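Local coordinates for alpha-L-rhamnosidase (Aspergillus terreus, PDB 6GSZ), which probably hydrolyses terminal non-reducing alpha-L-rhamnose residues from alpha-L-rhamnosides, as a calcium-binding glycoside hydrolase, at residues T21-W27 and D61-W67; E77-R83 and W95-V101. One frame throughout, in Å; residues are numbered along the deposited sequence.

Contact 1: T21-W27 and D61-W67. With CA (calcium ion), chain I.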
loop_
_atom_site.group_PDB
_atom_site.type_symbol
_atom_site.label_atom_id
_atom_site.label_comp_id
_atom_site.label_asym_id
_atom_site.label_seq_id
_atom_site.Cartn_x
_atom_site.Cartn_y
_atom_site.Cartn_z
ATOM N N THR A 21 16.509 12.802 -13.198
ATOM C CA THR A 21 17.665 13.717 -13.248
ATOM C C THR A 21 17.222 15.161 -12.971
ATOM O O THR A 21 18.089 16.003 -12.654
ATOM C CB THR A 21 18.328 13.676 -14.618
ATOM O OG1 THR A 21 17.392 14.073 -15.616
ATOM C CG2 THR A 21 18.876 12.303 -14.907
ATOM N N GLN A 22 15.907 15.428 -13.052
ATOM C CA GLN A 22 15.339 16.767 -12.753
ATOM C C GLN A 22 14.199 16.545 -11.760
ATOM O O GLN A 22 13.030 16.837 -12.051
ATOM C CB GLN A 22 14.885 17.472 -14.036
ATOM C CG GLN A 22 16.010 17.710 -15.031
ATOM C CD GLN A 22 15.523 18.289 -16.333
ATOM O OE1 GLN A 22 15.398 19.486 -16.474
ATOM N NE2 GLN A 22 15.162 17.438 -17.247
ATOM N N PRO A 23 14.472 16.027 -10.548
ATOM C CA PRO A 23 13.405 15.673 -9.609
ATOM C C PRO A 23 12.689 16.928 -9.115
ATOM O O PRO A 23 13.351 17.929 -8.759
ATOM C CB PRO A 23 14.150 14.985 -8.461
ATOM C CG PRO A 23 15.524 15.565 -8.528
ATOM C CD PRO A 23 15.806 15.704 -10.014
ATOM N N ARG A 24 11.355 16.848 -9.023
ATOM C CA ARG A 24 10.577 17.944 -8.450
ATOM C C ARG A 24 10.795 17.964 -6.941
ATOM O O ARG A 24 11.101 16.935 -6.328
ATOM C CB ARG A 24 9.100 17.777 -8.843
ATOM C CG ARG A 24 8.873 17.917 -10.351
ATOM C CD ARG A 24 7.472 17.546 -10.743
ATOM N NE ARG A 24 7.211 16.145 -10.502
ATOM C CZ ARG A 24 6.011 15.603 -10.374
ATOM N NH1 ARG A 24 4.931 16.371 -10.496
ATOM N NH2 ARG A 24 5.865 14.302 -10.100
ATOM N N VAL A 25 10.581 19.153 -6.350
ATOM C CA VAL A 25 10.887 19.429 -4.968
ATOM C C VAL A 25 9.604 19.855 -4.259
ATOM O O VAL A 25 8.824 20.641 -4.788
ATOM C CB VAL A 25 11.987 20.508 -4.836
ATOM C CG1 VAL A 25 12.445 20.638 -3.397
ATOM C CG2 VAL A 25 13.149 20.220 -5.787
ATOM N N SER A 26 9.445 19.415 -3.026
ATOM C CA SER A 26 8.327 19.790 -2.153
ATOM C C SER A 26 8.838 20.064 -0.740
ATOM O O SER A 26 9.800 19.446 -0.310
ATOM C CB SER A 26 7.278 18.702 -2.068
ATOM O OG SER A 26 6.799 18.310 -3.335
ATOM N N TRP A 27 8.186 20.976 -0.029
ATOM C CA TRP A 27 8.508 21.168 1.364
ATOM C C TRP A 27 7.227 21.265 2.164
ATOM O O TRP A 27 6.311 21.998 1.785
ATOM C CB TRP A 27 9.416 22.389 1.567
ATOM C CG TRP A 27 8.999 23.623 0.815
ATOM C CD1 TRP A 27 8.320 24.721 1.280
ATOM C CD2 TRP A 27 9.391 23.935 -0.522
ATOM N NE1 TRP A 27 8.226 25.639 0.279
ATOM C CE2 TRP A 27 8.873 25.213 -0.828
ATOM C CE3 TRP A 27 10.135 23.243 -1.497
ATOM C CZ2 TRP A 27 9.069 25.796 -2.064
ATOM C CZ3 TRP A 27 10.335 23.823 -2.725
ATOM C CH2 TRP A 27 9.801 25.097 -3.007
ATOM N N ASP A 61 3.902 28.227 -4.880
ATOM C CA ASP A 61 3.878 26.743 -4.883
ATOM C C ASP A 61 4.966 26.168 -3.970
ATOM O O ASP A 61 6.134 26.584 -4.031
ATOM C CB ASP A 61 4.063 26.232 -6.300
ATOM C CG ASP A 61 3.594 24.814 -6.565
ATOM O OD1 ASP A 61 3.001 24.182 -5.689
ATOM O OD2 ASP A 61 3.753 24.376 -7.671
ATOM N N SER A 62 4.530 25.266 -3.084
ATOM C CA SER A 62 5.460 24.544 -2.200
ATOM C C SER A 62 5.443 23.029 -2.447
ATOM O O SER A 62 6.098 22.288 -1.698
ATOM C CB SER A 62 5.108 24.872 -0.735
ATOM O OG SER A 62 3.737 24.617 -0.462
ATOM N N VAL A 63 4.736 22.575 -3.509
ATOM C CA VAL A 63 4.570 21.146 -3.763
ATOM C C VAL A 63 4.901 20.846 -5.218
ATOM O O VAL A 63 4.274 21.362 -6.143
ATOM C CB VAL A 63 3.126 20.700 -3.446
ATOM C CG1 VAL A 63 2.928 19.219 -3.805
ATOM C CG2 VAL A 63 2.780 20.949 -1.995
ATOM N N LEU A 64 5.871 19.939 -5.383
ATOM C CA LEU A 64 6.257 19.432 -6.721
ATOM C C LEU A 64 6.643 20.586 -7.673
ATOM O O LEU A 64 6.251 20.598 -8.868
ATOM C CB LEU A 64 5.151 18.532 -7.274
ATOM C CG LEU A 64 4.891 17.261 -6.444
ATOM C CD1 LEU A 64 3.563 16.618 -6.853
ATOM C CD2 LEU A 64 6.010 16.222 -6.540
ATOM N N VAL A 65 7.501 21.474 -7.162
ATOM C CA VAL A 65 8.028 22.574 -7.969
ATOM C C VAL A 65 9.202 22.055 -8.789
ATOM O O VAL A 65 9.740 20.978 -8.502
ATOM C CB VAL A 65 8.451 23.780 -7.108
ATOM C CG1 VAL A 65 7.350 24.173 -6.110
ATOM C CG2 VAL A 65 9.768 23.550 -6.399
ATOM N N PRO A 66 9.621 22.747 -9.864
ATOM C CA PRO A 66 10.695 22.240 -10.698
ATOM C C PRO A 66 12.075 22.160 -10.049
ATOM O O PRO A 66 12.410 22.910 -9.146
ATOM C CB PRO A 66 10.744 23.221 -11.873
ATOM C CG PRO A 66 9.390 23.895 -11.859
ATOM C CD PRO A 66 9.044 23.991 -10.381
ATOM N N TRP A 67 12.827 21.124 -10.462
ATOM C CA TRP A 67 14.257 21.114 -10.156
ATOM C C TRP A 67 14.885 22.377 -10.743
ATOM O O TRP A 67 14.699 22.626 -11.923
ATOM C CB TRP A 67 14.870 19.858 -10.768
ATOM C CG TRP A 67 16.354 19.756 -10.575
ATOM C CD1 TRP A 67 17.324 19.897 -11.541
ATOM C CD2 TRP A 67 17.035 19.519 -9.336
ATOM N NE1 TRP A 67 18.569 19.773 -10.976
ATOM C CE2 TRP A 67 18.422 19.528 -9.634
ATOM C CE3 TRP A 67 16.612 19.324 -8.021
ATOM C CZ2 TRP A 67 19.374 19.363 -8.636
ATOM C CZ3 TRP A 67 17.562 19.147 -7.044
ATOM C CH2 TRP A 67 18.927 19.172 -7.354
HETATM CA CA CA I . 2.503 22.326 -7.232
HETATM O O HOH W 1 11.735 19.363 -12.528
HETATM O O HOH W 2 4.357 19.090 -11.078
HETATM O O HOH W 3 3.824 22.480 1.095
HETATM O O HOH W 4 3.678 21.693 -9.276
HETATM O O HOH W 5 1.564 20.088 -7.520
HETATM O O HOH W 6 0.629 22.361 -5.735
HETATM O O HOH W 7 0.815 23.310 -8.641
#
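Val25 meets the backbone of Leu64 and Val65 at the centre of this contact, in a single antiparallel hydrogen-bonded bridge. Val25 N gives its hydrogen to Val65 O at 2.9 Å, and Val65 N returns one to Val25 O. Leu64 and Val65 both face Val25, which makes a G1 beta bulge. Leu64, with positive phi (56°), makes the extra step. Its N lies close to Val25 O but at a poor angle for a bond, and Ser26 OG accepts from it instead, at 2.8 Å. That hydroxyl is carried to Leu64 with OG anti to the carbonyl carbon (chi1 -55°), a task for which a short serine is well suited. One step on, Trp27 N binds Ser62 O at 3.0 Å, and Ser62 CB sits over the face of the indole's five-membered ring in a CH-pi contact, while Val65 CG2 meets Trp27 CZ3 at 3.7 Å. At the other end Trp67 lies beside Pro23, whose CD is over one face of the indole, toward the rim, and water 1 joins Gln22 O to Trp67 N.

Arg24 bends at chi3 (-65°) so that Leu64 CD2 covers one face of its guanidinium, 3.9 Å from CZ; salt bridges to Glu10 and Asp544 pair its charge. In the second shell, Gln38 accepts from Trp27 NE1, and Ser70 O from Trp67 NE1. The calcium ion holds the loop: both Asp61 carboxylate oxygens, Val63 O (2.3 Å) and four waters bind it. Asp61 OD1 also accepts from Val63 N, closing an Asx turn. Within this immunoglobulin-like domain, metal and bulge together thus fix a loop against strand 25-30, with the ion's charge met by one bidentate carboxylate and neutral oxygens.

Contact 2: E77-R83 and W95-V101; sequences EATVRVR and WSDAVTV
Trp95 and Arg81 bury the most surface here. The guanidinium of Arg81 lies flat on one face of the indole, its plane 19° from the ring, with CZ 4.1 Å from the centroid of the five-membered ring: a cation-pi stack. On the opposite face Arg83 lays its methylenes, CG 3.7 Å from the centroid of the six-membered ring. Its chi1 of 62° and extended chain bring NE to 3.4 Å from Trp95 CZ2. Val101, third in buried surface, sets CG1 4.0 Å from Ala78 CB, beside Val80; a branched apolar residue suits this buried face.

Ser96 grips Val82 twice: Ser96 N donates to Val82 O, and Val82 N to Ser96 OG (2.9 Å). The hydroxyl in turn donates to Asp97 O, and this double role suits serine. Beyond, antiparallel hydrogen-bonded pairs Ala78-Val101 and Val80-Val99 flank the non-hydrogen-bonded pair Thr79-Thr100. Strands 78-86 and 99-103 are thus neighbours in a mixed sheet of the N-terminal immunoglobulin-like domain, with strand 38-46 on the other side of 78-86. From that strand, Glu44 forms a salt bridge with Arg81 and Glu42 one with Arg83, which probably keep both cations in place beside the indole.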
loop_
_atom_site.group_PDB
_atom_site.type_symbol
_atom_site.label_atom_id
_atom_site.label_comp_id
_atom_site.label_asym_id
_atom_site.label_seq_id
_atom_site.Cartn_x
_atom_site.Cartn_y
_atom_site.Cartn_z
ATOM N N GLU A 77 25.563 13.230 -6.484
ATOM C CA GLU A 77 24.821 13.729 -5.320
ATOM C C GLU A 77 24.803 15.261 -5.311
ATOM O O GLU A 77 25.844 15.920 -5.511
ATOM C CB GLU A 77 25.479 13.268 -4.020
ATOM C CG GLU A 77 24.734 13.591 -2.753
ATOM C CD GLU A 77 25.495 13.226 -1.493
ATOM O OE1 GLU A 77 26.447 13.973 -1.144
ATOM O OE2 GLU A 77 25.093 12.252 -0.833
ATOM N N ALA A 78 23.619 15.793 -5.005
ATOM C CA ALA A 78 23.479 17.208 -4.618
ATOM C C ALA A 78 22.947 17.293 -3.187
ATOM O O ALA A 78 22.130 16.441 -2.735
ATOM C CB ALA A 78 22.572 17.935 -5.571
ATOM N N THR A 79 23.330 18.385 -2.508
ATOM C CA THR A 79 22.803 18.682 -1.188
ATOM C C THR A 79 21.911 19.912 -1.330
ATOM O O THR A 79 22.329 20.867 -1.931
ATOM C CB THR A 79 23.933 18.899 -0.170
ATOM O OG1 THR A 79 24.705 17.698 -0.156
ATOM C CG2 THR A 79 23.435 19.195 1.219
ATOM N N VAL A 80 20.701 19.836 -0.762
ATOM C CA VAL A 80 19.662 20.825 -1.024
ATOM C C VAL A 80 19.140 21.381 0.279
ATOM O O VAL A 80 18.895 20.635 1.226
ATOM C CB VAL A 80 18.531 20.179 -1.842
ATOM C CG1 VAL A 80 17.363 21.147 -1.973
ATOM C CG2 VAL A 80 19.039 19.791 -3.227
ATOM N N ARG A 81 18.930 22.717 0.301
ATOM C CA ARG A 81 18.147 23.347 1.361
ATOM C C ARG A 81 17.135 24.282 0.693
ATOM O O ARG A 81 17.367 24.716 -0.423
ATOM C CB ARG A 81 19.027 24.141 2.329
ATOM C CG ARG A 81 20.069 23.319 3.069
ATOM C CD ARG A 81 20.708 24.131 4.191
ATOM N NE ARG A 81 21.475 25.241 3.669
ATOM C CZ ARG A 81 21.855 26.301 4.414
ATOM N NH1 ARG A 81 21.551 26.347 5.706
ATOM N NH2 ARG A 81 22.502 27.315 3.850
ATOM N N VAL A 82 16.033 24.546 1.400
ATOM C CA VAL A 82 14.991 25.440 0.938
ATOM C C VAL A 82 14.673 26.432 2.037
ATOM O O VAL A 82 14.679 26.102 3.201
ATOM C CB VAL A 82 13.733 24.646 0.537
ATOM C CG1 VAL A 82 12.614 25.562 0.048
ATOM C CG2 VAL A 82 14.080 23.569 -0.487
ATOM N N ARG A 83 14.264 27.637 1.633
ATOM C CA ARG A 83 13.587 28.550 2.561
ATOM C C ARG A 83 12.468 29.246 1.796
ATOM O O ARG A 83 12.523 29.408 0.612
ATOM C CB ARG A 83 14.546 29.530 3.241
ATOM C CG ARG A 83 15.273 30.458 2.299
ATOM C CD ARG A 83 16.157 31.411 3.110
ATOM N NE ARG A 83 16.840 32.332 2.236
ATOM C CZ ARG A 83 17.539 33.379 2.656
ATOM N NH1 ARG A 83 17.654 33.635 3.956
ATOM N NH2 ARG A 83 18.103 34.161 1.756
ATOM N N TRP A 95 16.354 28.526 6.743
ATOM C CA TRP A 95 16.731 27.435 5.851
ATOM C C TRP A 95 16.358 26.105 6.487
ATOM O O TRP A 95 16.545 25.898 7.698
ATOM C CB TRP A 95 18.234 27.445 5.575
ATOM C CG TRP A 95 18.697 28.518 4.649
ATOM C CD1 TRP A 95 19.437 29.616 4.976
ATOM C CD2 TRP A 95 18.558 28.542 3.220
ATOM N NE1 TRP A 95 19.722 30.340 3.850
ATOM C CE2 TRP A 95 19.200 29.705 2.757
ATOM C CE3 TRP A 95 17.928 27.722 2.287
ATOM C CZ2 TRP A 95 19.225 30.051 1.405
ATOM C CZ3 TRP A 95 17.965 28.051 0.959
ATOM C CH2 TRP A 95 18.609 29.200 0.514
ATOM N N SER A 96 15.831 25.223 5.648
ATOM C CA SER A 96 15.548 23.868 6.027
ATOM C C SER A 96 16.831 23.125 6.418
ATOM O O SER A 96 17.924 23.523 6.064
ATOM C CB SER A 96 14.884 23.135 4.876
ATOM O OG SER A 96 15.797 22.914 3.840
ATOM N N ASP A 97 16.649 22.012 7.124
ATOM C CA ASP A 97 17.728 21.045 7.249
ATOM C C ASP A 97 18.072 20.552 5.844
ATOM O O ASP A 97 17.196 20.446 4.998
ATOM C CB ASP A 97 17.338 19.876 8.145
ATOM C CG ASP A 97 17.095 20.262 9.580
ATOM O OD1 ASP A 97 17.626 21.322 10.010
ATOM O OD2 ASP A 97 16.343 19.517 10.250
ATOM N N ALA A 98 19.360 20.297 5.609
ATOM C CA ALA A 98 19.836 19.837 4.341
ATOM C C ALA A 98 19.403 18.380 4.099
ATOM O O ALA A 98 19.334 17.547 5.017
ATOM C CB ALA A 98 21.352 19.956 4.290
ATOM N N VAL A 99 19.107 18.098 2.835
ATOM C CA VAL A 99 18.819 16.748 2.367
ATOM C C VAL A 99 19.647 16.504 1.103
ATOM O O VAL A 99 20.080 17.415 0.446
ATOM C CB VAL A 99 17.318 16.594 2.049
ATOM C CG1 VAL A 99 16.454 16.701 3.289
ATOM C CG2 VAL A 99 16.828 17.582 1.000
ATOM N N THR A 100 19.826 15.223 0.766
ATOM C CA THR A 100 20.583 14.844 -0.422
ATOM C C THR A 100 19.657 14.212 -1.478
ATOM O O THR A 100 18.589 13.644 -1.182
ATOM C CB THR A 100 21.728 13.880 -0.065
ATOM O OG1 THR A 100 21.198 12.734 0.601
ATOM C CG2 THR A 100 22.749 14.563 0.820
ATOM N N VAL A 101 20.098 14.315 -2.720
ATOM C CA VAL A 101 19.418 13.711 -3.857
ATOM C C VAL A 101 20.467 13.206 -4.852
ATOM O O VAL A 101 21.446 13.873 -5.097
ATOM C CB VAL A 101 18.425 14.707 -4.484
ATOM C CG1 VAL A 101 19.097 16.002 -4.912
ATOM C CG2 VAL A 101 17.677 14.086 -5.648
HETATM O O HOH W 8 20.205 24.290 7.513
#

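Contacts 1 and 2 both belong to the N-terminal immunoglobulin-like domain, with centres 12 Å apart, and meet through a shared apolar core. Trp27 CD2 of contact 1 packs on Val82 CG1 of contact 2 at 3.7 Å, Pro23 CG lies 3.9 Å from Val101 CG2, and Trp67 reaches both Val101 CG1 (4.0 Å from its CH2) and Val80 CG2 (4.1 Å from its CZ3). Strand 25-30, paired with strand 3-9, and the flanking loops thereby pack against the sheet holding strands 78-86 and 99-103. The side chain of Asp97 in contact 2 lies about 4 Å from a calcium ion. That of Ser26 lies about 3 Å from a bound 2-(2-methoxyethoxy)ethanol, probably acquired during crystallisation.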